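Local coordinates for protein 2-oxo-1,2-dihydroquinoline 8-monooxygenase, oxygenase component (Pseudomonas putida, PDB 1Z02) that probably hydroxylates 2-oxo-1,2-dihydroquinoline at carbon 8 as the oxygenase component of a Rieske-type monooxygenase, using a [2Fe-2S] cluster and a mononuclear iron, at residues N215-T229 and L356-R369. Numbering follows the deposited sequence.
Sequences NGFDNAHILVHKDNT and LCLHGFNDSDLYAR. With FE (Fe (III) ion), chain G.
H221, H225 and D365 meet at an iron(III) ion, which links the two segments. The histidines coordinate through NE2, 2.2 Å from H221 and 2.0 Å from H225, while the D365 carboxylate chelates with both oxygens, the bond to OD1 being the longer at 2.5 Å; two waters complete the shell. Hydrogen bonds position this carboxylate: N362 ND2 reaches OD1, and N215 ND2 donates to OD2 (3.2 Å) from above the carboxylate plane. With CG anti to the backbone N (chi1 153°), the N215 amide also turns OD1 to R369, whose NE (2.8 Å) and NH1 both grip that one oxygen side-on. Replacing this amide by an alanine's methyl is likely to deprive D365 OD2 of its second-shell donor and R369 of the oxygen its nitrogens share. N215 ND2 also hydrogen-bonds Y107 of a neighbouring subunit. The H225 ring is sandwiched: F361 lies in an offset stack on one face, centroids 3.9 Å apart, and V224 CG1 covers the opposite face. Two histidines and one bidentate aspartate form the facial triad of the mononuclear iron site in Rieske oxygenases, here linked by D218, weakly bonded to H221, to cluster ligand H108 of the neighbouring subunit.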
loop_
_atom_site.group_PDB
_atom_site.type_symbol
_atom_site.label_atom_id
_atom_site.label_comp_id
_atom_site.label_asym_id
_atom_site.label_seq_id
_atom_site.Cartn_x
_atom_site.Cartn_y
_atom_site.Cartn_z
ATOM N N ASN A 215 13.248 -16.883 -16.224
ATOM C CA ASN A 215 14.077 -15.976 -16.999
ATOM C C ASN A 215 15.526 -16.435 -16.882
ATOM O O ASN A 215 16.283 -16.363 -17.843
ATOM C CB ASN A 215 13.931 -14.541 -16.478
ATOM C CG ASN A 215 15.165 -13.685 -16.742
ATOM O OD1 ASN A 215 16.103 -13.676 -15.943
ATOM N ND2 ASN A 215 15.168 -12.961 -17.869
ATOM N N GLY A 216 15.885 -16.931 -15.703
ATOM C CA GLY A 216 17.239 -17.385 -15.447
ATOM C C GLY A 216 17.805 -18.351 -16.468
ATOM O O GLY A 216 18.969 -18.229 -16.842
ATOM N N PHE A 217 17.002 -19.313 -16.915
ATOM C CA PHE A 217 17.477 -20.291 -17.890
ATOM C C PHE A 217 16.832 -20.157 -19.264
ATOM O O PHE A 217 16.826 -21.105 -20.045
ATOM C CB PHE A 217 17.302 -21.720 -17.347
ATOM C CG PHE A 217 15.872 -22.130 -17.113
ATOM C CD1 PHE A 217 15.134 -22.751 -18.124
ATOM C CD2 PHE A 217 15.278 -21.928 -15.865
ATOM C CE1 PHE A 217 13.826 -23.164 -17.898
ATOM C CE2 PHE A 217 13.969 -22.335 -15.621
ATOM C CZ PHE A 217 13.239 -22.958 -16.639
ATOM N N ASP A 218 16.310 -18.969 -19.556
ATOM C CA ASP A 218 15.692 -18.696 -20.852
ATOM C C ASP A 218 16.801 -18.683 -21.914
ATOM O O ASP A 218 17.827 -18.022 -21.736
ATOM C CB ASP A 218 14.990 -17.339 -20.825
ATOM C CG ASP A 218 14.287 -17.037 -22.123
ATOM O OD1 ASP A 218 13.129 -17.461 -22.284
ATOM O OD2 ASP A 218 14.907 -16.394 -22.993
ATOM N N ASN A 219 16.592 -19.403 -23.017
ATOM C CA ASN A 219 17.603 -19.481 -24.063
ATOM C C ASN A 219 17.480 -18.445 -25.160
ATOM O O ASN A 219 18.449 -18.196 -25.867
ATOM C CB ASN A 219 17.595 -20.867 -24.713
ATOM C CG ASN A 219 17.655 -21.981 -23.694
ATOM O OD1 ASN A 219 18.484 -21.962 -22.788
ATOM N ND2 ASN A 219 16.777 -22.964 -23.840
ATOM N N ALA A 220 16.317 -17.821 -25.306
ATOM C CA ALA A 220 16.145 -16.868 -26.395
ATOM C C ALA A 220 15.726 -15.440 -26.027
ATOM O O ALA A 220 14.557 -15.094 -26.164
ATOM C CB ALA A 220 15.160 -17.453 -27.399
ATOM N N HIS A 221 16.664 -14.608 -25.567
ATOM C CA HIS A 221 16.337 -13.214 -25.249
ATOM C C HIS A 221 17.522 -12.289 -25.474
ATOM O O HIS A 221 18.002 -11.612 -24.559
ATOM C CB HIS A 221 15.782 -13.063 -23.822
ATOM C CG HIS A 221 16.716 -13.498 -22.735
ATOM N ND1 HIS A 221 17.058 -14.818 -22.521
ATOM C CD2 HIS A 221 17.330 -12.791 -21.758
ATOM C CE1 HIS A 221 17.836 -14.903 -21.457
ATOM N NE2 HIS A 221 18.015 -13.688 -20.977
ATOM N N ILE A 222 17.980 -12.256 -26.722
ATOM C CA ILE A 222 19.117 -11.418 -27.103
ATOM C C ILE A 222 18.858 -9.915 -26.917
ATOM O O ILE A 222 19.721 -9.176 -26.441
ATOM C CB ILE A 222 19.515 -11.664 -28.583
ATOM C CG1 ILE A 222 20.659 -10.735 -28.999
ATOM C CG2 ILE A 222 18.300 -11.480 -29.508
ATOM C CD1 ILE A 222 21.127 -10.930 -30.459
ATOM N N LEU A 223 17.671 -9.466 -27.307
ATOM C CA LEU A 223 17.309 -8.056 -27.200
ATOM C C LEU A 223 17.562 -7.479 -25.799
ATOM O O LEU A 223 17.804 -6.282 -25.649
ATOM C CB LEU A 223 15.837 -7.890 -27.584
ATOM C CG LEU A 223 15.438 -7.434 -28.981
ATOM C CD1 LEU A 223 16.352 -7.749 -29.905
ATOM C CD2 LEU A 223 14.367 -8.124 -29.460
ATOM N N VAL A 224 17.510 -8.350 -24.792
ATOM C CA VAL A 224 17.714 -7.970 -23.400
ATOM C C VAL A 224 19.180 -7.705 -23.053
ATOM O O VAL A 224 19.472 -6.823 -22.260
ATOM C CB VAL A 224 17.157 -9.071 -22.443
ATOM C CG1 VAL A 224 17.554 -8.766 -20.995
ATOM C CG2 VAL A 224 15.628 -9.186 -22.587
ATOM N N HIS A 225 20.095 -8.456 -23.663
ATOM C CA HIS A 225 21.525 -8.332 -23.384
ATOM C C HIS A 225 22.369 -7.788 -24.532
ATOM O O HIS A 225 23.580 -7.655 -24.384
ATOM C CB HIS A 225 22.096 -9.705 -22.998
ATOM C CG HIS A 225 21.442 -10.326 -21.803
ATOM N ND1 HIS A 225 21.756 -9.963 -20.510
ATOM C CD2 HIS A 225 20.468 -11.258 -21.707
ATOM C CE1 HIS A 225 21.000 -10.644 -19.671
ATOM N NE2 HIS A 225 20.210 -11.434 -20.373
ATOM N N LYS A 226 21.748 -7.492 -25.671
ATOM C CA LYS A 226 22.491 -7.002 -26.831
ATOM C C LYS A 226 23.335 -5.758 -26.580
ATOM O O LYS A 226 24.403 -5.631 -27.160
ATOM C CB LYS A 226 21.543 -6.738 -28.009
ATOM C CG LYS A 226 20.429 -5.771 -27.672
ATOM C CD LYS A 226 19.506 -5.486 -28.852
ATOM C CE LYS A 226 20.146 -4.643 -29.952
ATOM N NZ LYS A 226 21.039 -5.378 -30.883
ATOM N N ASP A 227 22.865 -4.848 -25.729
ATOM C CA ASP A 227 23.589 -3.609 -25.432
ATOM C C ASP A 227 24.559 -3.711 -24.254
ATOM O O ASP A 227 25.267 -2.755 -23.942
ATOM C CB ASP A 227 22.594 -2.469 -25.166
ATOM C CG ASP A 227 21.722 -2.162 -26.368
ATOM O OD1 ASP A 227 20.798 -1.326 -26.257
ATOM O OD2 ASP A 227 21.967 -2.761 -27.433
ATOM N N ASN A 228 24.587 -4.859 -23.586
ATOM C CA ASN A 228 25.485 -5.033 -22.453
ATOM C C ASN A 228 26.933 -4.741 -22.850
ATOM O O ASN A 228 27.401 -5.135 -23.925
ATOM C CB ASN A 228 25.369 -6.448 -21.892
ATOM C CG ASN A 228 24.022 -6.711 -21.253
ATOM O OD1 ASN A 228 23.178 -5.816 -21.139
ATOM N ND2 ASN A 228 23.812 -7.945 -20.828
ATOM N N THR A 229 27.639 -4.050 -21.966
ATOM C CA THR A 229 29.018 -3.670 -22.217
ATOM C C THR A 229 29.936 -4.855 -22.485
ATOM O O THR A 229 30.780 -4.789 -23.387
ATOM C CB THR A 229 29.580 -2.863 -21.032
ATOM O OG1 THR A 229 28.779 -1.700 -20.844
ATOM C CG2 THR A 229 31.003 -2.435 -21.284
ATOM N N LEU A 356 31.141 -6.263 -14.680
ATOM C CA LEU A 356 30.750 -6.574 -16.052
ATOM C C LEU A 356 29.753 -7.710 -16.243
ATOM O O LEU A 356 28.957 -7.672 -17.177
ATOM C CB LEU A 356 31.989 -6.872 -16.901
ATOM C CG LEU A 356 32.983 -5.728 -17.140
ATOM C CD1 LEU A 356 34.139 -6.229 -17.989
ATOM C CD2 LEU A 356 32.294 -4.571 -17.865
ATOM N N CYS A 357 29.789 -8.716 -15.375
ATOM C CA CYS A 357 28.881 -9.850 -15.516
ATOM C C CYS A 357 27.710 -9.922 -14.543
ATOM O O CYS A 357 26.556 -9.808 -14.960
ATOM C CB CYS A 357 29.676 -11.149 -15.458
ATOM S SG CYS A 357 30.873 -11.293 -16.808
ATOM N N LEU A 358 27.986 -10.126 -13.258
ATOM C CA LEU A 358 26.904 -10.212 -12.283
ATOM C C LEU A 358 26.029 -8.962 -12.317
ATOM O O LEU A 358 24.827 -9.029 -12.058
ATOM C CB LEU A 358 27.469 -10.439 -10.878
ATOM C CG LEU A 358 28.204 -11.772 -10.666
ATOM C CD1 LEU A 358 28.279 -12.076 -9.176
ATOM C CD2 LEU A 358 27.455 -12.898 -11.382
ATOM N N HIS A 359 26.632 -7.824 -12.648
ATOM C CA HIS A 359 25.896 -6.563 -12.743
ATOM C C HIS A 359 25.665 -6.150 -14.200
ATOM O O HIS A 359 24.531 -6.013 -14.642
ATOM C CB HIS A 359 26.659 -5.443 -12.041
ATOM C CG HIS A 359 26.362 -5.329 -10.581
ATOM N ND1 HIS A 359 25.091 -5.122 -10.098
ATOM C CD2 HIS A 359 27.176 -5.364 -9.500
ATOM C CE1 HIS A 359 25.132 -5.034 -8.778
ATOM N NE2 HIS A 359 26.387 -5.177 -8.391
ATOM N N GLY A 360 26.754 -5.964 -14.938
ATOM C CA GLY A 360 26.661 -5.534 -16.326
ATOM C C GLY A 360 25.804 -6.374 -17.251
ATOM O O GLY A 360 25.140 -5.847 -18.140
ATOM N N PHE A 361 25.814 -7.683 -17.040
ATOM C CA PHE A 361 25.038 -8.599 -17.868
ATOM C C PHE A 361 23.660 -8.884 -17.265
ATOM O O PHE A 361 22.631 -8.632 -17.895
ATOM C CB PHE A 361 25.806 -9.923 -18.028
ATOM C CG PHE A 361 25.199 -10.867 -19.022
ATOM C CD1 PHE A 361 25.363 -10.663 -20.391
ATOM C CD2 PHE A 361 24.447 -11.955 -18.593
ATOM C CE1 PHE A 361 24.787 -11.538 -21.313
ATOM C CE2 PHE A 361 23.869 -12.831 -19.500
ATOM C CZ PHE A 361 24.037 -12.624 -20.864
ATOM N N ASN A 362 23.650 -9.401 -16.039
ATOM C CA ASN A 362 22.403 -9.776 -15.367
ATOM C C ASN A 362 21.466 -8.683 -14.841
ATOM O O ASN A 362 20.310 -8.966 -14.561
ATOM C CB ASN A 362 22.715 -10.775 -14.247
ATOM C CG ASN A 362 23.207 -12.100 -14.788
ATOM O OD1 ASN A 362 24.332 -12.526 -14.529
ATOM N ND2 ASN A 362 22.365 -12.753 -15.563
ATOM N N ASP A 363 21.935 -7.449 -14.692
ATOM C CA ASP A 363 21.037 -6.396 -14.219
ATOM C C ASP A 363 19.895 -6.208 -15.219
ATOM O O ASP A 363 18.785 -5.845 -14.845
ATOM C CB ASP A 363 21.779 -5.069 -14.048
ATOM C CG ASP A 363 22.583 -5.006 -12.765
ATOM O OD1 ASP A 363 23.304 -3.998 -12.570
ATOM O OD2 ASP A 363 22.491 -5.954 -11.951
ATOM N N SER A 364 20.170 -6.463 -16.495
ATOM C CA SER A 364 19.156 -6.319 -17.536
ATOM C C SER A 364 18.004 -7.294 -17.340
ATOM O O SER A 364 16.864 -6.998 -17.696
ATOM C CB SER A 364 19.779 -6.543 -18.916
ATOM O OG SER A 364 20.764 -5.568 -19.190
ATOM N N ASP A 365 18.305 -8.455 -16.772
ATOM C CA ASP A 365 17.293 -9.473 -16.527
ATOM C C ASP A 365 16.300 -9.050 -15.465
ATOM O O ASP A 365 15.179 -9.546 -15.434
ATOM C CB ASP A 365 17.963 -10.782 -16.111
ATOM C CG ASP A 365 18.605 -11.476 -17.277
ATOM O OD1 ASP A 365 19.748 -11.976 -17.131
ATOM O OD2 ASP A 365 17.941 -11.502 -18.340
ATOM N N LEU A 366 16.726 -8.139 -14.593
ATOM C CA LEU A 366 15.885 -7.630 -13.513
ATOM C C LEU A 366 14.687 -6.874 -14.059
ATOM O O LEU A 366 13.559 -7.076 -13.609
ATOM C CB LEU A 366 16.701 -6.707 -12.598
ATOM C CG LEU A 366 17.145 -7.269 -11.248
ATOM C CD1 LEU A 366 17.575 -8.701 -11.381
ATOM C CD2 LEU A 366 18.242 -6.406 -10.686
ATOM N N TYR A 367 14.934 -6.005 -15.035
ATOM C CA TYR A 367 13.866 -5.225 -15.635
ATOM C C TYR A 367 12.932 -6.128 -16.426
ATOM O O TYR A 367 11.733 -5.872 -16.505
ATOM C CB TYR A 367 14.444 -4.141 -16.546
ATOM C CG TYR A 367 15.408 -3.215 -15.830
ATOM C CD1 TYR A 367 16.764 -3.533 -15.725
ATOM C CD2 TYR A 367 14.951 -2.060 -15.187
ATOM C CE1 TYR A 367 17.640 -2.730 -14.996
ATOM C CE2 TYR A 367 15.823 -1.249 -14.453
ATOM C CZ TYR A 367 17.165 -1.590 -14.362
ATOM O OH TYR A 367 18.030 -0.797 -13.635
ATOM N N ALA A 368 13.486 -7.185 -17.009
ATOM C CA ALA A 368 12.683 -8.123 -17.778
ATOM C C ALA A 368 11.744 -8.874 -16.832
ATOM O O ALA A 368 10.571 -9.080 -17.135
ATOM C CB ALA A 368 13.589 -9.113 -18.530
ATOM N N ARG A 369 12.260 -9.285 -15.680
ATOM C CA ARG A 369 11.425 -10.008 -14.726
ATOM C C ARG A 369 10.283 -9.145 -14.183
ATOM O O ARG A 369 9.125 -9.563 -14.218
ATOM C CB ARG A 369 12.286 -10.535 -13.582
ATOM C CG ARG A 369 13.323 -11.540 -14.036
ATOM C CD ARG A 369 14.378 -11.749 -12.970
ATOM N NE ARG A 369 15.456 -12.604 -13.446
ATOM C CZ ARG A 369 16.568 -12.853 -12.765
ATOM N NH1 ARG A 369 17.495 -13.646 -13.281
ATOM N NH2 ARG A 369 16.753 -12.302 -11.575
HETATM FE FE FE G . 19.278 -12.943 -19.360
HETATM O O HOH W 1 19.630 -4.214 -21.984
HETATM O O HOH W 2 26.200 -3.704 -19.402
HETATM O O HOH W 3 20.572 -14.869 -19.284
HETATM O O HOH W 4 18.883 -14.326 -17.624
#